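Local structure of Lmo2812 protein (Listeria monocytogenes EGD-e, 5ZQA) at residues G217-L222 with D264-M269; I238-R243 with R247-V252. The protein is a penicillin-binding protein of the peptidase S11 family that probably acts as a serine-type D-Ala-D-Ala carboxypeptidase in peptidoglycan synthesis. All coordinates share one frame; numbering follows the deposited sequence.

Contact 1: G217-L222 with D264-M269; sequences GSIQGL and DTEKLM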
ATOM      1  N   GLY A 217       2.203 -16.858   3.136  1.00 16.71           N
ATOM      2  CA  GLY A 217       2.313 -18.265   3.490  1.00 18.96           C
ATOM      3  C   GLY A 217       1.171 -19.126   2.973  1.00 23.62           C
ATOM      4  O   GLY A 217       1.175 -20.346   3.166  1.00 21.40           O
ATOM      5  N   SER A 218       0.193 -18.499   2.320  1.00 18.82           N
ATOM      6  CA  SER A 218      -0.958 -19.221   1.770  1.00 16.03           C
ATOM      7  C   SER A 218      -0.932 -19.327   0.248  1.00 18.00           C
ATOM      8  O   SER A 218      -1.503 -20.247  -0.337  1.00 19.27           O
ATOM      9  CB  SER A 218      -2.254 -18.546   2.203  1.00 17.55           C
ATOM     10  OG  SER A 218      -2.436 -18.685   3.600  1.00 30.95           O
ATOM     11  N   ILE A 219      -0.283 -18.361  -0.390  1.00 16.96           N
ATOM     12  CA  ILE A 219      -0.103 -18.375  -1.839  1.00 13.15           C
ATOM     13  C   ILE A 219       1.382 -18.431  -2.110  1.00 15.35           C
ATOM     14  O   ILE A 219       2.127 -17.539  -1.695  1.00 13.55           O
ATOM     15  CB  ILE A 219      -0.709 -17.128  -2.514  1.00 13.20           C
ATOM     16  CG1 ILE A 219      -2.223 -17.084  -2.293  1.00 19.34           C
ATOM     17  CG2 ILE A 219      -0.381 -17.121  -4.000  1.00 16.12           C
ATOM     18  CD1 ILE A 219      -2.913 -15.921  -2.972  1.00 18.40           C
ATOM     19  N   GLN A 220       1.825 -19.480  -2.792  1.00 14.77           N
ATOM     20  CA  GLN A 220       3.246 -19.629  -3.054  1.00 14.56           C
ATOM     21  C   GLN A 220       3.743 -18.436  -3.855  1.00 13.79           C
ATOM     22  O   GLN A 220       3.086 -17.989  -4.795  1.00 13.84           O
ATOM     23  CB  GLN A 220       3.534 -20.942  -3.793  1.00 14.55           C
ATOM     24  CG  GLN A 220       5.009 -21.270  -3.884  1.00 16.19           C
ATOM     25  CD  GLN A 220       5.701 -20.565  -5.025  1.00 17.48           C
ATOM     26  OE1 GLN A 220       5.111 -20.353  -6.088  1.00 18.94           O
ATOM     27  NE2 GLN A 220       6.960 -20.195  -4.817  1.00 16.59           N
ATOM     28  N   GLY A 221       4.888 -17.901  -3.444  1.00 12.98           N
ATOM     29  CA  GLY A 221       5.508 -16.804  -4.160  1.00 12.53           C
ATOM     30  C   GLY A 221       4.986 -15.425  -3.781  1.00 13.14           C
ATOM     31  O   GLY A 221       5.548 -14.423  -4.210  1.00 12.25           O
ATOM     32  N   LEU A 222       3.918 -15.363  -2.991  1.00 10.94           N
ATOM     33  CA  LEU A 222       3.334 -14.068  -2.636  1.00 11.31           C
ATOM     34  C   LEU A 222       4.191 -13.355  -1.597  1.00 12.64           C
ATOM     35  O   LEU A 222       4.482 -13.921  -0.540  1.00 14.61           O
ATOM     36  CB  LEU A 222       1.900 -14.234  -2.118  1.00 12.60           C
ATOM     37  CG  LEU A 222       1.206 -12.891  -1.861  1.00 12.85           C
ATOM     38  CD1 LEU A 222       0.190 -12.602  -2.932  1.00 18.79           C
ATOM     39  CD2 LEU A 222       0.576 -12.820  -0.486  1.00 16.99           C
ATOM     40  N   ASP A 264     -10.797 -13.047  -3.531  1.00 10.62           N
ATOM     41  CA  ASP A 264     -10.665 -12.452  -4.864  1.00  9.82           C
ATOM     42  C   ASP A 264      -9.219 -12.509  -5.346  1.00 10.62           C
ATOM     43  O   ASP A 264      -8.962 -12.792  -6.517  1.00 11.04           O
ATOM     44  CB  ASP A 264     -11.116 -10.981  -4.890  1.00 12.12           C
ATOM     45  CG  ASP A 264     -12.613 -10.795  -4.680  1.00 13.78           C
ATOM     46  OD1 ASP A 264     -13.392 -11.768  -4.796  1.00 15.33           O
ATOM     47  OD2 ASP A 264     -13.002  -9.637  -4.401  1.00 15.07           O
ATOM     48  N   THR A 265      -8.282 -12.200  -4.451  1.00  9.40           N
ATOM     49  CA  THR A 265      -6.871 -12.214  -4.802  1.00 11.20           C
ATOM     50  C   THR A 265      -6.411 -13.612  -5.194  1.00 11.92           C
ATOM     51  O   THR A 265      -5.618 -13.761  -6.122  1.00 11.97           O
ATOM     52  CB  THR A 265      -6.016 -11.667  -3.649  1.00  8.79           C
ATOM     53  OG1 THR A 265      -6.380 -10.306  -3.430  1.00  9.86           O
ATOM     54  CG2 THR A 265      -4.524 -11.720  -3.975  1.00  9.93           C
ATOM     55  N   GLU A 266      -6.934 -14.640  -4.523  1.00 10.05           N
ATOM     56  CA  GLU A 266      -6.603 -16.017  -4.912  1.00 11.82           C
ATOM     57  C   GLU A 266      -6.994 -16.289  -6.365  1.00 10.62           C
ATOM     58  O   GLU A 266      -6.221 -16.874  -7.121  1.00 12.54           O
ATOM     59  CB  GLU A 266      -7.291 -17.035  -3.999  1.00 13.34           C
ATOM     60  CG  GLU A 266      -6.726 -17.114  -2.595  1.00 15.42           C
ATOM     61  CD  GLU A 266      -7.432 -18.178  -1.766  1.00 24.85           C
ATOM     62  OE1 GLU A 266      -7.229 -19.381  -2.035  1.00 29.68           O
ATOM     63  OE2 GLU A 266      -8.208 -17.812  -0.859  1.00 33.29           O
ATOM     64  N   LYS A 267      -8.194 -15.859  -6.743  1.00 10.06           N
ATOM     65  CA  LYS A 267      -8.681 -16.047  -8.105  1.00  9.87           C
ATOM     66  C   LYS A 267      -7.824 -15.287  -9.115  1.00 11.59           C
ATOM     67  O   LYS A 267      -7.521 -15.794 -10.194  1.00 13.55           O
ATOM     68  CB  LYS A 267     -10.134 -15.603  -8.202  1.00 11.85           C
ATOM     69  CG  LYS A 267     -11.097 -16.544  -7.500  1.00 13.03           C
ATOM     70  CD  LYS A 267     -12.486 -15.964  -7.544  1.00 14.50           C
ATOM     71  CE  LYS A 267     -13.504 -16.873  -6.872  1.00 16.20           C
ATOM     72  NZ  LYS A 267     -14.769 -16.111  -6.687  1.00 18.33           N
ATOM     73  N   LEU A 268      -7.415 -14.072  -8.752  1.00 11.79           N
ATOM     74  CA  LEU A 268      -6.604 -13.257  -9.654  1.00 10.21           C
ATOM     75  C   LEU A 268      -5.202 -13.834  -9.820  1.00 10.26           C
ATOM     76  O   LEU A 268      -4.638 -13.809 -10.925  1.00 11.11           O
ATOM     77  CB  LEU A 268      -6.523 -11.807  -9.149  1.00 10.15           C
ATOM     78  CG  LEU A 268      -7.838 -11.024  -9.230  1.00  9.00           C
ATOM     79  CD1 LEU A 268      -7.737  -9.749  -8.413  1.00 12.55           C
ATOM     80  CD2 LEU A 268      -8.179 -10.689 -10.680  1.00 12.32           C
ATOM     81  N   MET A 269      -4.640 -14.370  -8.737  1.00 11.00           N
ATOM     82  CA  MET A 269      -3.310 -14.964  -8.810  1.00 12.10           C
ATOM     83  C   MET A 269      -3.338 -16.224  -9.680  1.00 15.76           C
ATOM     84  O   MET A 269      -2.389 -16.481 -10.427  1.00 14.78           O
ATOM     85  CB  MET A 269      -2.778 -15.261  -7.398  1.00 13.60           C
ATOM     86  CG  MET A 269      -2.314 -14.006  -6.643  1.00 13.86           C
ATOM     87  SD  MET A 269      -1.002 -13.156  -7.565  1.00 16.34           S
ATOM     88  CE  MET A 269      -0.731 -11.676  -6.580  1.00 13.49           C
TER

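Contact 2: I238-R243 with R247-V252; sequences IGTAER and RVISIV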
ATOM      1  N   ILE A 238      -3.627  -4.819  -2.595  1.00  7.45           N
ATOM      2  CA  ILE A 238      -2.692  -4.961  -3.704  1.00  7.27           C
ATOM      3  C   ILE A 238      -1.784  -6.132  -3.368  1.00  7.44           C
ATOM      4  O   ILE A 238      -1.092  -6.115  -2.352  1.00  8.36           O
ATOM      5  CB  ILE A 238      -1.867  -3.684  -3.948  1.00  7.84           C
ATOM      6  CG1 ILE A 238      -2.791  -2.555  -4.397  1.00  7.96           C
ATOM      7  CG2 ILE A 238      -0.809  -3.924  -5.041  1.00  7.21           C
ATOM      8  CD1 ILE A 238      -2.112  -1.194  -4.535  1.00  8.70           C
ATOM      9  N   GLY A 239      -1.839  -7.169  -4.200  1.00  8.14           N
ATOM     10  CA  GLY A 239      -1.001  -8.338  -4.021  1.00  8.94           C
ATOM     11  C   GLY A 239       0.116  -8.387  -5.045  1.00  7.83           C
ATOM     12  O   GLY A 239      -0.012  -7.833  -6.125  1.00  8.20           O
ATOM     13  N   THR A 240       1.212  -9.057  -4.704  1.00  7.23           N
ATOM     14  CA  THR A 240       2.235  -9.337  -5.700  1.00  9.08           C
ATOM     15  C   THR A 240       2.893 -10.672  -5.377  1.00  9.20           C
ATOM     16  O   THR A 240       3.033 -11.051  -4.203  1.00  9.52           O
ATOM     17  CB  THR A 240       3.274  -8.194  -5.807  1.00  8.56           C
ATOM     18  OG1 THR A 240       4.138  -8.450  -6.925  1.00  9.93           O
ATOM     19  CG2 THR A 240       4.096  -8.037  -4.534  1.00  8.71           C
ATOM     20  N   ALA A 241       3.240 -11.393  -6.435  1.00 10.25           N
ATOM     21  CA  ALA A 241       3.857 -12.712  -6.332  1.00  9.11           C
ATOM     22  C   ALA A 241       4.770 -12.912  -7.522  1.00 10.57           C
ATOM     23  O   ALA A 241       4.490 -12.402  -8.604  1.00  9.40           O
ATOM     24  CB  ALA A 241       2.796 -13.803  -6.304  1.00  9.85           C
ATOM     25  N   GLU A 242       5.849 -13.663  -7.327  1.00 11.12           N
ATOM     26  CA  GLU A 242       6.745 -14.019  -8.427  1.00 10.98           C
ATOM     27  C   GLU A 242       6.929 -15.533  -8.471  1.00 13.08           C
ATOM     28  O   GLU A 242       7.138 -16.170  -7.428  1.00 13.29           O
ATOM     29  CB  GLU A 242       8.106 -13.329  -8.275  1.00 13.62           C
ATOM     30  CG  GLU A 242       9.058 -13.605  -9.430  1.00 17.85           C
ATOM     31  CD  GLU A 242      10.425 -12.971  -9.233  1.00 25.71           C
ATOM     32  OE1 GLU A 242      10.892 -12.894  -8.075  1.00 33.25           O
ATOM     33  OE2 GLU A 242      11.032 -12.549 -10.242  1.00 33.19           O
ATOM     34  N   ARG A 243       6.804 -16.093  -9.673  1.00 12.29           N
ATOM     35  CA  ARG A 243       7.063 -17.513  -9.928  1.00 12.50           C
ATOM     36  C   ARG A 243       7.774 -17.666 -11.255  1.00 12.80           C
ATOM     37  O   ARG A 243       7.338 -17.103 -12.251  1.00 13.97           O
ATOM     38  CB  ARG A 243       5.772 -18.320  -9.971  1.00 12.39           C
ATOM     39  CG  ARG A 243       4.965 -18.286  -8.697  1.00 13.05           C
ATOM     40  CD  ARG A 243       3.663 -19.040  -8.867  1.00 14.21           C
ATOM     41  NE  ARG A 243       2.837 -18.896  -7.678  1.00 13.15           N
ATOM     42  CZ  ARG A 243       1.547 -19.192  -7.617  1.00 13.06           C
ATOM     43  NH1 ARG A 243       0.915 -19.668  -8.685  1.00 15.14           N
ATOM     44  NH2 ARG A 243       0.888 -19.014  -6.485  1.00 14.26           N
ATOM     45  N   ARG A 247       6.721 -11.906 -12.448  1.00  9.48           N
ATOM     46  CA  ARG A 247       6.007 -11.280 -11.342  1.00 11.23           C
ATOM     47  C   ARG A 247       4.673 -10.722 -11.808  1.00  9.60           C
ATOM     48  O   ARG A 247       4.569 -10.163 -12.906  1.00 10.24           O
ATOM     49  CB  ARG A 247       6.857 -10.170 -10.708  1.00  9.90           C
ATOM     50  CG  ARG A 247       6.120  -9.426  -9.580  1.00  9.23           C
ATOM     51  CD  ARG A 247       7.024  -8.463  -8.790  1.00  9.45           C
ATOM     52  NE  ARG A 247       8.056  -9.183  -8.040  1.00 11.69           N
ATOM     53  CZ  ARG A 247       7.859  -9.770  -6.860  1.00 10.66           C
ATOM     54  NH1 ARG A 247       6.669  -9.727  -6.278  1.00 10.46           N
ATOM     55  NH2 ARG A 247       8.862 -10.413  -6.259  1.00 13.48           N
ATOM     56  N   VAL A 248       3.645 -10.893 -10.979  1.00  9.15           N
ATOM     57  CA  VAL A 248       2.354 -10.288 -11.279  1.00  8.78           C
ATOM     58  C   VAL A 248       1.955  -9.401 -10.113  1.00  8.10           C
ATOM     59  O   VAL A 248       2.452  -9.565  -8.989  1.00  9.27           O
ATOM     60  CB  VAL A 248       1.250 -11.334 -11.553  1.00 11.35           C
ATOM     61  CG1 VAL A 248       1.653 -12.235 -12.735  1.00 11.52           C
ATOM     62  CG2 VAL A 248       0.955 -12.161 -10.311  1.00 12.55           C
ATOM     63  N   ILE A 249       1.104  -8.423 -10.405  1.00  6.60           N
ATOM     64  CA  ILE A 249       0.543  -7.555  -9.386  1.00  6.61           C
ATOM     65  C   ILE A 249      -0.969  -7.587  -9.523  1.00  8.79           C
ATOM     66  O   ILE A 249      -1.508  -7.371 -10.612  1.00  9.12           O
ATOM     67  CB  ILE A 249       1.064  -6.123  -9.513  1.00  7.29           C
ATOM     68  CG1 ILE A 249       2.566  -6.093  -9.216  1.00  8.72           C
ATOM     69  CG2 ILE A 249       0.319  -5.200  -8.543  1.00  9.31           C
ATOM     70  CD1 ILE A 249       3.199  -4.728  -9.446  1.00 10.96           C
ATOM     71  N   SER A 250      -1.651  -7.899  -8.425  1.00  7.30           N
ATOM     72  CA  SER A 250      -3.111  -7.929  -8.418  1.00  8.66           C
ATOM     73  C   SER A 250      -3.657  -6.745  -7.640  1.00  8.19           C
ATOM     74  O   SER A 250      -3.062  -6.317  -6.656  1.00  7.89           O
ATOM     75  CB  SER A 250      -3.614  -9.240  -7.811  1.00  9.55           C
ATOM     76  OG  SER A 250      -3.211  -9.352  -6.450  1.00 10.19           O
ATOM     77  N   ILE A 251      -4.788  -6.213  -8.097  1.00  7.94           N
ATOM     78  CA  ILE A 251      -5.460  -5.112  -7.418  1.00  7.69           C
ATOM     79  C   ILE A 251      -6.911  -5.486  -7.127  1.00  8.17           C
ATOM     80  O   ILE A 251      -7.635  -5.889  -8.039  1.00  8.79           O
ATOM     81  CB  ILE A 251      -5.482  -3.829  -8.268  1.00  9.11           C
ATOM     82  CG1 ILE A 251      -4.120  -3.551  -8.919  1.00 14.59           C
ATOM     83  CG2 ILE A 251      -5.987  -2.662  -7.433  1.00  9.71           C
ATOM     84  CD1 ILE A 251      -3.098  -3.176  -7.958  1.00 15.11           C
ATOM     85  N   VAL A 252      -7.323  -5.351  -5.866  1.00  6.91           N
ATOM     86  CA  VAL A 252      -8.700  -5.566  -5.424  1.00  8.39           C
ATOM     87  C   VAL A 252      -9.182  -4.328  -4.686  1.00  8.46           C
ATOM     88  O   VAL A 252      -8.568  -3.923  -3.703  1.00  8.16           O
ATOM     89  CB  VAL A 252      -8.805  -6.804  -4.499  1.00  8.50           C
ATOM     90  CG1 VAL A 252     -10.117  -6.800  -3.714  1.00 11.69           C
ATOM     91  CG2 VAL A 252      -8.650  -8.079  -5.320  1.00 11.64           C
TER

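Contact 1: G217-L222 with D264-M269
The terminal methyl CD1 of I219 reaches the helix 258-272 between two of its side chains, lying 4.0 Å from CG of E266 and 4.2 Å from CG of M269. On the E266 side the methylene stem of the glutamate does the touching, not its carboxylate. I219 owes its reach to a chain extended from CA to CD1 (chi2 -178°), with CB already directed at the helix. L222 and M269, both buried, make the other apolar pair: CD1 of L222 is 3.9 Å from CE of M269, and the two side chains meet at about a right angle. M269 bends at chi2 (-59°), and the bent chain brings CE to L222 while CG, nearer the helix, is the atom that meets I219. This is loop-against-helix packing in the transpeptidase-like fold of the S11 family, where the C-terminal helix covers one face of the antiparallel sheet and the loop leads into its edge strand 222-230. The loop itself is shaped by a type II beta turn from I219 to L222, closed by L222 N to I219 O at 3.1 Å; G221 takes the positive phi (85°) that this turn favours. Farther out, the turn is tied to strand 236-243, Q220 O accepting from R243 NH2, while on the helix M269 also rests on A241, V248 and S250 of the sheet and D264 bonds to S34 and A35.

Contact 2: I238-R243 with R247-V252
V248 O is gripped by two donors of the neighbouring strand, T240 OG1 at 2.9 Å and A241 N at 3.2 Å, which arrive from opposite faces of its carbonyl plane. The threonine hydroxyl gives its proton to this carbonyl and in turn accepts from R247 NH1, also 2.9 Å from T240 OG1, with the oxygen only 2° out of the guanidinium plane. Its placement follows from chi1 of -172°, which swings OG1 away from the backbone N and across to the partner strand. R247 bends at chi3, and its guanidinium lies over strand 238-243. CB of E242 then lies over one guanidinium face, offset toward the rim, and E242 OE1 adds a long salt bridge to R247 NH2 at 3.7 Å. Outside the pair, D223 OD1 shares NH1 in a salt bridge and E44 OE2 takes R247 N, while the backbones of I238 and T240 bond to strand 222-230. The two strands form a beta hairpin within the five-stranded antiparallel sheet of the transpeptidase-like domain of penicillin-binding proteins; the short strand axes, at 163° between their N-to-C directions, are nearly antiparallel. Hydrogen-bonded pairs A241-V248 and G239-S250 alternate with non-hydrogen-bonded ones: V248 N meets A241 O nearly head-on at 2.9 Å, G239 N donates to S250 O, and S250 N donates to G239 O at 2.8 Å. On the face carrying T240 and R247, CG1 of I238 packs 3.6 Å from CD1 of I251. The other face has no side chain at G239, where S250 OG comes to 3.4 Å from G239 CA.

In the fold
The centres of contacts 1 and 2 lie 8 Å apart on the same side of the chain's centre. Along the chain 217-222 comes first, then both strands of contact 2, then 264-269, which makes contact 1 bracket the hairpin. Its helix directly follows strand 246-255 and rests on the sheet face bearing A241, V248 and S250, where M269 CE approaches S250 OG to 3.4 Å. Where the loop runs into edge strand 222-230, G221 O lies 3.2 Å from E242 N, a probable hydrogen bond. The I238 side chain is about 5 Å from that of K226, predicted to bind substrate, against about 11 Å for L222 of contact 1, placing contact 2 nearer the probable active site.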